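Local coordinates for CocE/NonD family hydrolase (Staphylococcus aureus subsp. aureus COL, PDB 3III), which probably hydrolyses ester or amide bonds as a serine-type alpha/beta hydrolase of the CocE/NonD family, its natural substrate being unestablished, at residues 46-49 / 53-56; 337-342 / 505-510; 369-374 / 509-514; 423-428 / 490-495. All coordinates share one frame; numbering follows the deposited sequence. Where two conformers were deposited one is given.

All four contacts are largely buried. Contact 1 stands apart from the rest, its centre 46 Å or more from the others, and is the one paired by backbone hydrogen bonds. It closes a hairpin near one end of the large hydrolase sheet. Contact 2 lies near the other end of that sheet and joins it to the segment 505-510 through carboxylates, an amide and a water. Contacts 3 and 4 are aliphatic and lie inside the C-terminal domain. Contacts 2 and 3 share L509 and E510 of strand 508-514. That strand neighbours strand 424-432 of contact 4: V512 N to G428 O and K514 N to F426 O are probable hydrogen bonds.

Contact 1: residues 46-49 / 53-56; sequences VEMR and KLYI
V46 and L54 form an antiparallel hydrogen-bonded pair. V46 N donates to L54 O at 2.8 Å. L54 N returns a bond to V46 O at 2.9 Å. The same V46 O also takes a CA-H...O contact from K53 CA at 3.5 Å.

The side chain of L54 can be followed outward. Its CB lies 4.0 Å from V46 O. Beyond CG the two methyls divide the side chain of selenomethionine M48 between them. CD1 meets M48 CG at 4.0 Å, and CD2 meets M48 SE at 4.1 Å. The two side chains cross at about a right angle. M48 is bent at both chi2 (-65°) and chi3 (88°), which folds the selenium back onto the leucine.

Further along the same face, V46 CG2 touches I56 CD1 at 4.1 Å. Helix 140-154 covers this face: W152 packs on V46 and I56, and D145 and E148 touch M48. R49 makes salt bridges to E144 and E148 of that helix. The pairing is that of a beta hairpin, strands 36-47 and 53-60, near the edge of the central alpha/beta hydrolase sheet.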
loop_
_atom_site.group_PDB
_atom_site.type_symbol
_atom_site.label_atom_id
_atom_site.label_comp_id
_atom_site.label_asym_id
_atom_site.label_seq_id
_atom_site.Cartn_x
_atom_site.Cartn_y
_atom_site.Cartn_z
ATOM N N VAL A 46 -5.404 -28.026 5.622
ATOM C CA VAL A 46 -4.329 -28.058 6.603
ATOM C C VAL A 46 -4.959 -27.811 7.969
ATOM O O VAL A 46 -5.804 -26.902 8.151
ATOM C CB VAL A 46 -3.268 -26.968 6.331
ATOM C CG1 VAL A 46 -2.164 -27.001 7.397
ATOM C CG2 VAL A 46 -2.683 -27.112 4.985
ATOM N N GLU A 47 -4.574 -28.602 8.952
ATOM C CA GLU A 47 -5.236 -28.513 10.271
ATOM C C GLU A 47 -4.408 -27.649 11.211
ATOM O O GLU A 47 -3.217 -27.919 11.396
ATOM C CB GLU A 47 -5.460 -29.914 10.878
ATOM C CG GLU A 47 -6.325 -29.892 12.105
ATOM C CD GLU A 47 -6.554 -31.253 12.683
ATOM O OE1 GLU A 47 -6.498 -32.214 11.939
ATOM O OE2 GLU A 47 -6.839 -31.362 13.879
HETATM N N MSE A 48 -5.049 -26.628 11.803
HETATM C CA MSE A 48 -4.424 -25.739 12.760
HETATM C C MSE A 48 -4.295 -26.391 14.139
HETATM O O MSE A 48 -4.959 -27.418 14.450
HETATM C CB MSE A 48 -5.208 -24.439 12.884
HETATM C CG MSE A 48 -5.496 -23.718 11.593
HETATM SE SE MSE A 48 -3.856 -23.059 10.717
HETATM C CE MSE A 48 -3.420 -24.713 9.624
ATOM N N ARG A 49 -3.508 -25.757 15.005
ATOM C CA ARG A 49 -3.282 -26.295 16.367
ATOM C C ARG A 49 -4.592 -26.473 17.110
ATOM O O ARG A 49 -4.736 -27.416 17.839
ATOM C CB ARG A 49 -2.373 -25.401 17.211
ATOM C CG ARG A 49 -0.838 -25.618 16.994
ATOM C CD ARG A 49 -0.035 -24.362 17.425
ATOM N NE ARG A 49 -0.568 -23.163 16.773
ATOM C CZ ARG A 49 -0.573 -21.931 17.286
ATOM N NH1 ARG A 49 -0.025 -21.684 18.480
ATOM N NH2 ARG A 49 -1.145 -20.947 16.612
ATOM N N LYS A 53 -9.761 -26.409 10.293
ATOM C CA LYS A 53 -9.238 -26.698 8.968
ATOM C C LYS A 53 -9.191 -25.476 8.069
ATOM O O LYS A 53 -10.150 -24.752 7.977
ATOM C CB LYS A 53 -10.048 -27.832 8.336
ATOM C CG LYS A 53 -9.590 -29.223 8.876
ATOM C CD LYS A 53 -10.468 -30.307 8.327
ATOM C CE LYS A 53 -9.955 -31.693 8.699
ATOM N NZ LYS A 53 -11.072 -32.688 8.606
ATOM N N LEU A 54 -8.066 -25.249 7.410
ATOM C CA LEU A 54 -7.957 -24.233 6.371
ATOM C C LEU A 54 -7.906 -24.945 5.030
ATOM O O LEU A 54 -7.268 -26.029 4.906
ATOM C CB LEU A 54 -6.695 -23.382 6.533
ATOM C CG LEU A 54 -6.866 -22.056 7.257
ATOM C CD1 LEU A 54 -7.623 -22.189 8.562
ATOM C CD2 LEU A 54 -5.531 -21.355 7.406
ATOM N N TYR A 55 -8.568 -24.356 4.054
ATOM C CA TYR A 55 -8.690 -24.912 2.717
ATOM C C TYR A 55 -7.740 -24.279 1.739
ATOM O O TYR A 55 -7.557 -23.068 1.723
ATOM C CB TYR A 55 -10.140 -24.851 2.211
ATOM C CG TYR A 55 -11.028 -25.734 3.070
ATOM C CD1 TYR A 55 -11.396 -27.008 2.651
ATOM C CD2 TYR A 55 -11.470 -25.289 4.308
ATOM C CE1 TYR A 55 -12.174 -27.835 3.480
ATOM C CE2 TYR A 55 -12.204 -26.091 5.124
ATOM C CZ TYR A 55 -12.559 -27.356 4.708
ATOM O OH TYR A 55 -13.347 -28.107 5.513
ATOM N N ILE A 56 -7.139 -25.109 0.906
ATOM C CA ILE A 56 -6.117 -24.631 -0.080
ATOM C C ILE A 56 -6.286 -25.276 -1.446
ATOM O O ILE A 56 -6.960 -26.307 -1.599
ATOM C CB ILE A 56 -4.651 -24.953 0.401
ATOM C CG1 ILE A 56 -4.401 -26.466 0.448
ATOM C CG2 ILE A 56 -4.443 -24.434 1.807
ATOM C CD1 ILE A 56 -2.918 -26.896 0.906
#

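Contact 2: residues 337-342 / 505-510; sequences VRDQFY and QGETLE
D339 and E507 meet by their side chains alone, since their CA atoms, the nearest pair of the two segments, are 10.7 Å apart. The chain turns a corner at D339. D339 and Q340 both face K343, which makes a classic beta bulge. On the other side, E507 sits immediately before strand 508-514.

With CG anti to its N (chi1 178°), D339 brings OD1 toward E507. E507 runs extended beyond CG and carries its carboxylate across the gap. The two side chains cross at about a right angle, and their carboxylate planes are turned 52° apart. D339 OD1 comes within 4.2 Å of E507 OE1, so two like charges lie close together.

A water joins the three side chains. It donates to D339 OD1 at 2.7 Å and to E507 OE2 at 2.6 Å. It accepts from Q340 NE2 at 2.9 Å. Both of its hydrogens therefore go to carboxylates, and the amide supplies the third bond.

The lysines around the pair complete the site. K431 makes salt bridges to both D339 OD1 and E507 OE1, and K343 makes one to D339 OD2. K431 belongs to the five-stranded sheet of the C-terminal domain, whereas K343 begins strand 343-349, an outermost strand of the hydrolase sheet. With this much positive charge at hand, both acids are probably ionised. Their mutual repulsion would then be offset by K431 and K343, with the water tying the carboxylates together across the junction of the two sheets.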
loop_
_atom_site.group_PDB
_atom_site.type_symbol
_atom_site.label_atom_id
_atom_site.label_comp_id
_atom_site.label_asym_id
_atom_site.label_seq_id
_atom_site.Cartn_x
_atom_site.Cartn_y
_atom_site.Cartn_z
ATOM N N VAL A 337 11.140 8.510 -10.858
ATOM C CA VAL A 337 10.950 9.948 -10.715
ATOM C C VAL A 337 9.854 10.358 -11.721
ATOM O O VAL A 337 10.068 10.367 -12.934
ATOM C CB VAL A 337 12.221 10.710 -11.006
ATOM C CG1 VAL A 337 11.986 12.237 -10.756
ATOM C CG2 VAL A 337 13.355 10.220 -10.048
ATOM N N ARG A 338 8.657 10.657 -11.234
ATOM C CA ARG A 338 7.514 10.890 -12.126
ATOM C C ARG A 338 7.675 12.293 -12.726
ATOM O O ARG A 338 7.950 13.221 -12.002
ATOM C CB ARG A 338 6.212 10.859 -11.356
ATOM C CG ARG A 338 5.921 9.548 -10.703
ATOM C CD ARG A 338 4.687 9.596 -9.815
ATOM N NE ARG A 338 4.887 10.600 -8.781
ATOM C CZ ARG A 338 3.961 10.996 -7.907
ATOM N NH1 ARG A 338 2.750 10.421 -7.852
ATOM N NH2 ARG A 338 4.275 11.943 -7.023
ATOM N N ASP A 339 7.425 12.450 -14.016
ATOM C CA ASP A 339 7.373 13.768 -14.644
ATOM C C ASP A 339 5.908 14.151 -15.023
ATOM O O ASP A 339 5.428 15.247 -14.646
ATOM C CB ASP A 339 8.221 13.777 -15.906
ATOM C CG ASP A 339 8.146 15.142 -16.632
ATOM O OD1 ASP A 339 7.870 16.177 -15.968
ATOM O OD2 ASP A 339 8.338 15.151 -17.842
ATOM N N GLN A 340 5.241 13.253 -15.758
ATOM C CA GLN A 340 3.823 13.354 -16.086
ATOM C C GLN A 340 3.177 11.965 -15.882
ATOM O O GLN A 340 3.860 10.993 -15.503
ATOM C CB GLN A 340 3.585 13.845 -17.532
ATOM C CG GLN A 340 4.117 15.215 -17.897
ATOM C CD GLN A 340 3.041 16.342 -17.936
ATOM O OE1 GLN A 340 1.813 16.103 -18.168
ATOM N NE2 GLN A 340 3.498 17.598 -17.700
ATOM N N PHE A 341 1.884 11.874 -16.179
ATOM C CA PHE A 341 1.102 10.632 -16.038
ATOM C C PHE A 341 1.773 9.601 -16.937
ATOM O O PHE A 341 1.866 9.796 -18.183
ATOM C CB PHE A 341 -0.381 10.883 -16.444
ATOM C CG PHE A 341 -1.227 9.652 -16.469
ATOM C CD1 PHE A 341 -1.894 9.227 -15.351
ATOM C CD2 PHE A 341 -1.320 8.905 -17.620
ATOM C CE1 PHE A 341 -2.648 8.044 -15.356
ATOM C CE2 PHE A 341 -2.051 7.706 -17.649
ATOM C CZ PHE A 341 -2.749 7.293 -16.516
ATOM N N TYR A 342 2.202 8.487 -16.344
ATOM C CA TYR A 342 2.862 7.399 -17.151
ATOM C C TYR A 342 4.075 7.873 -17.944
ATOM O O TYR A 342 4.387 7.350 -19.054
ATOM C CB TYR A 342 1.819 6.708 -18.032
ATOM C CG TYR A 342 1.241 5.501 -17.306
ATOM C CD1 TYR A 342 0.523 5.654 -16.115
ATOM C CD2 TYR A 342 1.499 4.193 -17.769
ATOM C CE1 TYR A 342 0.014 4.554 -15.414
ATOM C CE2 TYR A 342 1.012 3.075 -17.044
ATOM C CZ TYR A 342 0.216 3.286 -15.901
ATOM O OH TYR A 342 -0.283 2.186 -15.177
ATOM N N GLN A 505 12.612 23.170 -14.484
ATOM C CA GLN A 505 12.758 24.605 -14.451
ATOM C C GLN A 505 11.517 25.227 -15.030
ATOM O O GLN A 505 11.100 24.846 -16.136
ATOM C CB GLN A 505 13.972 25.027 -15.337
ATOM C CG GLN A 505 14.066 26.552 -15.501
ATOM C CD GLN A 505 15.230 26.923 -16.401
ATOM O OE1 GLN A 505 15.626 26.140 -17.296
ATOM N NE2 GLN A 505 15.774 28.117 -16.192
ATOM N N GLY A 506 10.924 26.188 -14.308
ATOM C CA GLY A 506 9.694 26.822 -14.769
ATOM C C GLY A 506 8.417 26.201 -14.267
ATOM O O GLY A 506 7.330 26.793 -14.373
ATOM N N GLU A 507 8.513 24.986 -13.725
ATOM C CA GLU A 507 7.346 24.326 -13.155
ATOM C C GLU A 507 7.176 24.749 -11.697
ATOM O O GLU A 507 8.111 25.246 -11.094
ATOM C CB GLU A 507 7.456 22.799 -13.318
ATOM C CG GLU A 507 7.351 22.375 -14.817
ATOM C CD GLU A 507 7.220 20.878 -15.075
ATOM O OE1 GLU A 507 7.911 20.050 -14.439
ATOM O OE2 GLU A 507 6.422 20.539 -15.985
ATOM N N THR A 508 5.992 24.516 -11.138
ATOM C CA THR A 508 5.641 25.014 -9.800
ATOM C C THR A 508 5.179 23.921 -8.873
ATOM O O THR A 508 4.431 23.057 -9.277
ATOM C CB THR A 508 4.510 26.000 -9.986
ATOM O OG1 THR A 508 5.003 27.066 -10.822
ATOM C CG2 THR A 508 3.975 26.588 -8.606
ATOM N N LEU A 509 5.580 23.993 -7.620
ATOM C CA LEU A 509 5.011 23.163 -6.577
ATOM C C LEU A 509 4.036 24.009 -5.832
ATOM O O LEU A 509 4.302 25.212 -5.513
ATOM C CB LEU A 509 6.136 22.658 -5.645
ATOM C CG LEU A 509 5.700 21.833 -4.426
ATOM C CD1 LEU A 509 6.847 20.872 -3.949
ATOM C CD2 LEU A 509 5.229 22.707 -3.282
ATOM N N GLU A 510 2.894 23.417 -5.551
ATOM C CA GLU A 510 1.828 24.098 -4.835
ATOM C C GLU A 510 1.397 23.265 -3.646
ATOM O O GLU A 510 1.085 22.080 -3.783
ATOM C CB GLU A 510 0.636 24.339 -5.735
ATOM C CG GLU A 510 -0.492 25.155 -5.085
ATOM C CD GLU A 510 -1.704 25.278 -6.011
ATOM O OE1 GLU A 510 -1.971 24.340 -6.808
ATOM O OE2 GLU A 510 -2.383 26.310 -5.951
HETATM O O HOH W 1 6.212 18.084 -16.852
#

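Contact 3: residues 369-374 / 509-514; sequences HTLNHA and LEVVVK
L509 and V511 share one methyl of L371 in the beta-sandwich C-terminal domain, whose family is of the galactose-binding, jelly-roll kind. Strand 370-372 and strand 508-514 belong to two different sheets. They are not paired directly: L371 and E510, the nearest CA atoms, are 8.3 Å apart. Strand 392-398 bonds to both backbones, through K396 to L371 and through Y397 to L509.

L509 comes first along the strand. It holds CG anti to its N (chi1 176°) and meets L371 through CD2. L371 CD1 approaches that methyl to 3.5 Å, tighter than usual for two carbons. The leucines cross at about a right angle.

E510 turns away from L371. Its OE2 bonds to S394 OG, and its backbone pairs with K430 of strand 424-432.

V511 returns to the face of L509. Its CG2 lies 4.0 Å from the same L371 CD1. Thus a single methyl of L371 rests on L509 and V511, two positions apart in the strand. With chi2 at 171°, CD1 is the methyl anti to CA, and it makes both contacts. F395, L362 and L364 also pack on L371, while I429 touches L509 and V511. The next residue on this face, V513, packs instead on L411 and L413.

On strand 370-372, the residues flanking L371 are joined by their own side chains. N372 ND2, which also bonds to Y363 O, donates to T370 OG1 at 3.0 Å, with the hydroxyl oxygen tilted 15° out of the amide plane.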
loop_
_atom_site.group_PDB
_atom_site.type_symbol
_atom_site.label_atom_id
_atom_site.label_comp_id
_atom_site.label_asym_id
_atom_site.label_seq_id
_atom_site.Cartn_x
_atom_site.Cartn_y
_atom_site.Cartn_z
ATOM N N HIS A 369 0.161 33.994 -1.001
ATOM C CA HIS A 369 0.185 32.603 -1.510
ATOM C C HIS A 369 1.562 32.110 -2.011
ATOM O O HIS A 369 1.647 31.501 -3.086
ATOM C CB HIS A 369 -0.952 32.270 -2.547
ATOM C CG HIS A 369 -1.051 33.186 -3.735
ATOM N ND1 HIS A 369 -0.253 33.052 -4.855
ATOM C CD2 HIS A 369 -1.911 34.200 -4.010
ATOM C CE1 HIS A 369 -0.580 33.976 -5.744
ATOM N NE2 HIS A 369 -1.581 34.689 -5.253
ATOM N N THR A 370 2.626 32.335 -1.224
ATOM C CA THR A 370 3.968 31.915 -1.639
ATOM C C THR A 370 4.638 31.009 -0.657
ATOM O O THR A 370 4.330 31.030 0.533
ATOM C CB THR A 370 4.918 33.089 -1.924
ATOM O OG1 THR A 370 5.121 33.870 -0.741
ATOM C CG2 THR A 370 4.330 33.947 -3.035
ATOM N N LEU A 371 5.548 30.191 -1.224
ATOM C CA LEU A 371 6.533 29.403 -0.515
ATOM C C LEU A 371 7.866 30.049 -0.826
ATOM O O LEU A 371 8.101 30.479 -1.961
ATOM C CB LEU A 371 6.551 27.955 -1.014
ATOM C CG LEU A 371 5.348 27.030 -0.780
ATOM C CD1 LEU A 371 5.515 25.719 -1.566
ATOM C CD2 LEU A 371 5.228 26.733 0.712
ATOM N N ASN A 372 8.746 30.110 0.166
ATOM C CA ASN A 372 9.905 30.971 0.078
ATOM C C ASN A 372 11.173 30.335 0.626
ATOM O O ASN A 372 11.141 29.666 1.658
ATOM C CB ASN A 372 9.666 32.290 0.905
ATOM C CG ASN A 372 8.415 33.077 0.462
ATOM O OD1 ASN A 372 8.496 34.048 -0.314
ATOM N ND2 ASN A 372 7.259 32.652 0.940
ATOM N N HIS A 373 12.308 30.640 -0.007
ATOM C CA HIS A 373 13.625 30.287 0.540
ATOM C C HIS A 373 13.886 30.830 1.914
ATOM O O HIS A 373 14.428 30.123 2.702
ATOM C CB HIS A 373 14.767 30.818 -0.315
ATOM C CG HIS A 373 14.893 30.118 -1.609
ATOM N ND1 HIS A 373 15.195 28.775 -1.690
ATOM C CD2 HIS A 373 14.734 30.556 -2.885
ATOM C CE1 HIS A 373 15.224 28.413 -2.966
ATOM N NE2 HIS A 373 14.948 29.475 -3.712
ATOM N N ALA A 374 13.543 32.099 2.147
ATOM C CA ALA A 374 13.868 32.809 3.376
ATOM C C ALA A 374 12.683 32.762 4.307
ATOM O O ALA A 374 11.550 32.667 3.838
ATOM C CB ALA A 374 14.210 34.279 3.059
ATOM N N LEU A 509 5.580 23.993 -7.620
ATOM C CA LEU A 509 5.011 23.163 -6.577
ATOM C C LEU A 509 4.036 24.009 -5.832
ATOM O O LEU A 509 4.302 25.212 -5.513
ATOM C CB LEU A 509 6.136 22.658 -5.645
ATOM C CG LEU A 509 5.700 21.833 -4.426
ATOM C CD1 LEU A 509 6.847 20.872 -3.949
ATOM C CD2 LEU A 509 5.229 22.707 -3.282
ATOM N N GLU A 510 2.894 23.417 -5.551
ATOM C CA GLU A 510 1.828 24.098 -4.835
ATOM C C GLU A 510 1.397 23.265 -3.646
ATOM O O GLU A 510 1.085 22.080 -3.783
ATOM C CB GLU A 510 0.636 24.339 -5.735
ATOM C CG GLU A 510 -0.492 25.155 -5.085
ATOM C CD GLU A 510 -1.704 25.278 -6.011
ATOM O OE1 GLU A 510 -1.971 24.340 -6.808
ATOM O OE2 GLU A 510 -2.383 26.310 -5.951
ATOM N N VAL A 511 1.419 23.887 -2.473
ATOM C CA VAL A 511 0.813 23.323 -1.297
ATOM C C VAL A 511 -0.627 23.825 -1.220
ATOM O O VAL A 511 -0.855 25.022 -1.311
ATOM C CB VAL A 511 1.508 23.827 -0.015
ATOM C CG1 VAL A 511 0.635 23.482 1.194
ATOM C CG2 VAL A 511 2.840 23.235 0.115
ATOM N N VAL A 512 -1.578 22.933 -0.934
ATOM C CA VAL A 512 -2.970 23.291 -0.736
ATOM C C VAL A 512 -3.359 22.788 0.664
ATOM O O VAL A 512 -3.012 21.670 1.036
ATOM C CB VAL A 512 -3.877 22.588 -1.749
ATOM C CG1 VAL A 512 -5.355 22.902 -1.480
ATOM C CG2 VAL A 512 -3.465 22.930 -3.193
ATOM N N VAL A 513 -4.078 23.613 1.425
ATOM C CA VAL A 513 -4.629 23.222 2.704
ATOM C C VAL A 513 -6.125 23.517 2.658
ATOM O O VAL A 513 -6.555 24.628 2.255
ATOM C CB VAL A 513 -3.922 23.941 3.871
ATOM C CG1 VAL A 513 -4.534 23.462 5.248
ATOM C CG2 VAL A 513 -2.434 23.711 3.839
ATOM N N LYS A 514 -6.942 22.591 3.152
ATOM C CA LYS A 514 -8.369 22.687 2.946
ATOM C C LYS A 514 -9.092 21.924 4.052
ATOM O O LYS A 514 -8.502 21.069 4.724
ATOM C CB LYS A 514 -8.641 21.988 1.590
ATOM C CG LYS A 514 -9.979 22.267 1.001
ATOM C CD LYS A 514 -10.104 21.560 -0.351
ATOM C CE LYS A 514 -11.324 22.028 -1.053
ATOM N NZ LYS A 514 -11.869 21.037 -2.001
#

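Contact 4: residues 423-428 / 490-495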
loop_
_atom_site.group_PDB
_atom_site.type_symbol
_atom_site.label_atom_id
_atom_site.label_comp_id
_atom_site.label_asym_id
_atom_site.label_seq_id
_atom_site.Cartn_x
_atom_site.Cartn_y
_atom_site.Cartn_z
HETATM N N MSE A 423 -10.016 20.449 14.467
HETATM C CA MSE A 423 -9.912 20.746 13.063
HETATM C C MSE A 423 -9.457 19.495 12.304
HETATM O O MSE A 423 -8.575 18.792 12.754
HETATM C CB MSE A 423 -8.875 21.850 12.828
HETATM C CG MSE A 423 -9.161 23.091 13.614
HETATM SE SE MSE A 423 -7.587 24.294 13.600
HETATM C CE MSE A 423 -7.722 24.993 11.703
ATOM N N ASP A 424 -10.082 19.243 11.169
ATOM C CA ASP A 424 -9.600 18.268 10.236
ATOM C C ASP A 424 -8.916 18.998 9.090
ATOM O O ASP A 424 -9.577 19.716 8.343
ATOM C CB ASP A 424 -10.761 17.389 9.724
ATOM C CG ASP A 424 -11.235 16.378 10.784
ATOM O OD1 ASP A 424 -10.389 15.981 11.602
ATOM O OD2 ASP A 424 -12.410 15.931 10.753
ATOM N N LEU A 425 -7.599 18.749 8.931
ATOM C CA LEU A 425 -6.795 19.420 7.916
ATOM C C LEU A 425 -6.413 18.402 6.818
ATOM O O LEU A 425 -5.970 17.274 7.102
ATOM C CB LEU A 425 -5.532 20.009 8.516
ATOM C CG LEU A 425 -5.611 21.035 9.665
ATOM C CD1 LEU A 425 -4.202 21.370 10.240
ATOM C CD2 LEU A 425 -6.261 22.270 9.173
ATOM N N PHE A 426 -6.633 18.831 5.586
ATOM C CA PHE A 426 -6.383 18.062 4.395
ATOM C C PHE A 426 -5.296 18.809 3.654
ATOM O O PHE A 426 -5.457 19.970 3.303
ATOM C CB PHE A 426 -7.646 18.000 3.542
ATOM C CG PHE A 426 -8.786 17.186 4.170
ATOM C CD1 PHE A 426 -9.108 15.955 3.691
ATOM C CD2 PHE A 426 -9.528 17.686 5.237
ATOM C CE1 PHE A 426 -10.132 15.157 4.266
ATOM C CE2 PHE A 426 -10.585 16.920 5.797
ATOM C CZ PHE A 426 -10.908 15.678 5.314
ATOM N N ALA A 427 -4.156 18.168 3.497
ATOM C CA ALA A 427 -3.019 18.740 2.773
ATOM C C ALA A 427 -2.793 18.042 1.472
ATOM O O ALA A 427 -3.031 16.821 1.311
ATOM C CB ALA A 427 -1.789 18.691 3.596
ATOM N N GLY A 428 -2.312 18.824 0.505
ATOM C CA GLY A 428 -1.895 18.300 -0.739
ATOM C C GLY A 428 -0.741 19.027 -1.385
ATOM O O GLY A 428 -0.541 20.235 -1.171
ATOM N N VAL A 490 -1.996 26.574 17.601
ATOM C CA VAL A 490 -1.117 25.414 17.887
ATOM C C VAL A 490 -0.269 25.027 16.667
ATOM O O VAL A 490 -0.688 25.291 15.490
ATOM C CB VAL A 490 -1.931 24.228 18.400
ATOM C CG1 VAL A 490 -2.764 24.630 19.673
ATOM C CG2 VAL A 490 -2.829 23.703 17.307
ATOM N N PRO A 491 0.946 24.474 16.908
ATOM C CA PRO A 491 1.790 23.993 15.817
ATOM C C PRO A 491 1.440 22.565 15.480
ATOM O O PRO A 491 1.247 21.770 16.411
ATOM C CB PRO A 491 3.203 24.043 16.422
ATOM C CG PRO A 491 2.957 23.867 17.879
ATOM C CD PRO A 491 1.693 24.525 18.180
ATOM N N VAL A 492 1.335 22.262 14.183
ATOM C CA VAL A 492 1.044 20.931 13.675
ATOM C C VAL A 492 2.032 20.606 12.591
ATOM O O VAL A 492 2.540 21.504 11.896
ATOM C CB VAL A 492 -0.387 20.790 13.143
ATOM C CG1 VAL A 492 -1.433 21.152 14.299
ATOM C CG2 VAL A 492 -0.577 21.628 11.884
ATOM N N GLU A 493 2.321 19.335 12.464
ATOM C CA GLU A 493 3.151 18.830 11.365
ATOM C C GLU A 493 2.413 17.711 10.703
ATOM O O GLU A 493 2.036 16.726 11.364
ATOM C CB GLU A 493 4.484 18.328 11.886
ATOM C CG GLU A 493 5.271 19.453 12.489
ATOM C CD GLU A 493 6.597 19.043 13.046
ATOM O OE1 GLU A 493 7.233 18.109 12.531
ATOM O OE2 GLU A 493 7.032 19.715 14.008
ATOM N N ILE A 494 2.161 17.904 9.414
ATOM C CA ILE A 494 1.358 17.014 8.611
ATOM C C ILE A 494 2.258 16.146 7.757
ATOM O O ILE A 494 3.127 16.662 7.008
ATOM C CB ILE A 494 0.376 17.785 7.734
ATOM C CG1 ILE A 494 -0.535 18.652 8.615
ATOM C CG2 ILE A 494 -0.531 16.847 6.923
ATOM C CD1 ILE A 494 -1.569 19.495 7.792
ATOM N N GLU A 495 2.067 14.832 7.892
ATOM C CA GLU A 495 2.790 13.804 7.062
ATOM C C GLU A 495 2.262 13.763 5.598
ATOM O O GLU A 495 1.229 13.159 5.322
ATOM C CB GLU A 495 2.641 12.412 7.730
ATOM C CG GLU A 495 3.358 11.232 7.037
ATOM C CD GLU A 495 3.079 9.896 7.724
ATOM O OE1 GLU A 495 2.142 9.826 8.537
ATOM O OE2 GLU A 495 3.828 8.905 7.497
#
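L425 and I494 reach for each other with similar torsions. In L425, chi1 of -58° sets CG beside the backbone N, and the extended chi2 carries CD1 outward. I494 has the same chi1, -58°, and its CG1 branch likewise runs out straight to CD1. The two CD1 methyls meet at 4.1 Å, with the side chains crossing at about a right angle. I494 CD1 also lies 4.1 Å from L425 CB, so the isoleucine tip touches the inner part of the leucine as well as its end.

I494 touches with its second branch too. Its CG2 meets A427 CB at 4.0 Å. The isoleucine therefore spans L425 and A427, two residues on the same face of strand 424-428. V492 supplies the other neighbour of L425: V492 CG2 lies 4.0 Å from L425 CD1.

The two strands belong to different sheets of a beta sandwich, and the contact is part of the core between them. Strand 424-432 runs in the five-stranded sheet and strand 490-503 in the eight-stranded one. The segment axes come within 8.5 Å and diverge by 53°. The CA atoms of A427 and I494 are 7.5 Å apart, a gap bridged by A427 CB and I494 CG2.

L457, on the strand next to 424-432, packs on both V492 and I494. H542 and V459 touch L425. F426 points to the other face of its sheet, where its ring meets W456.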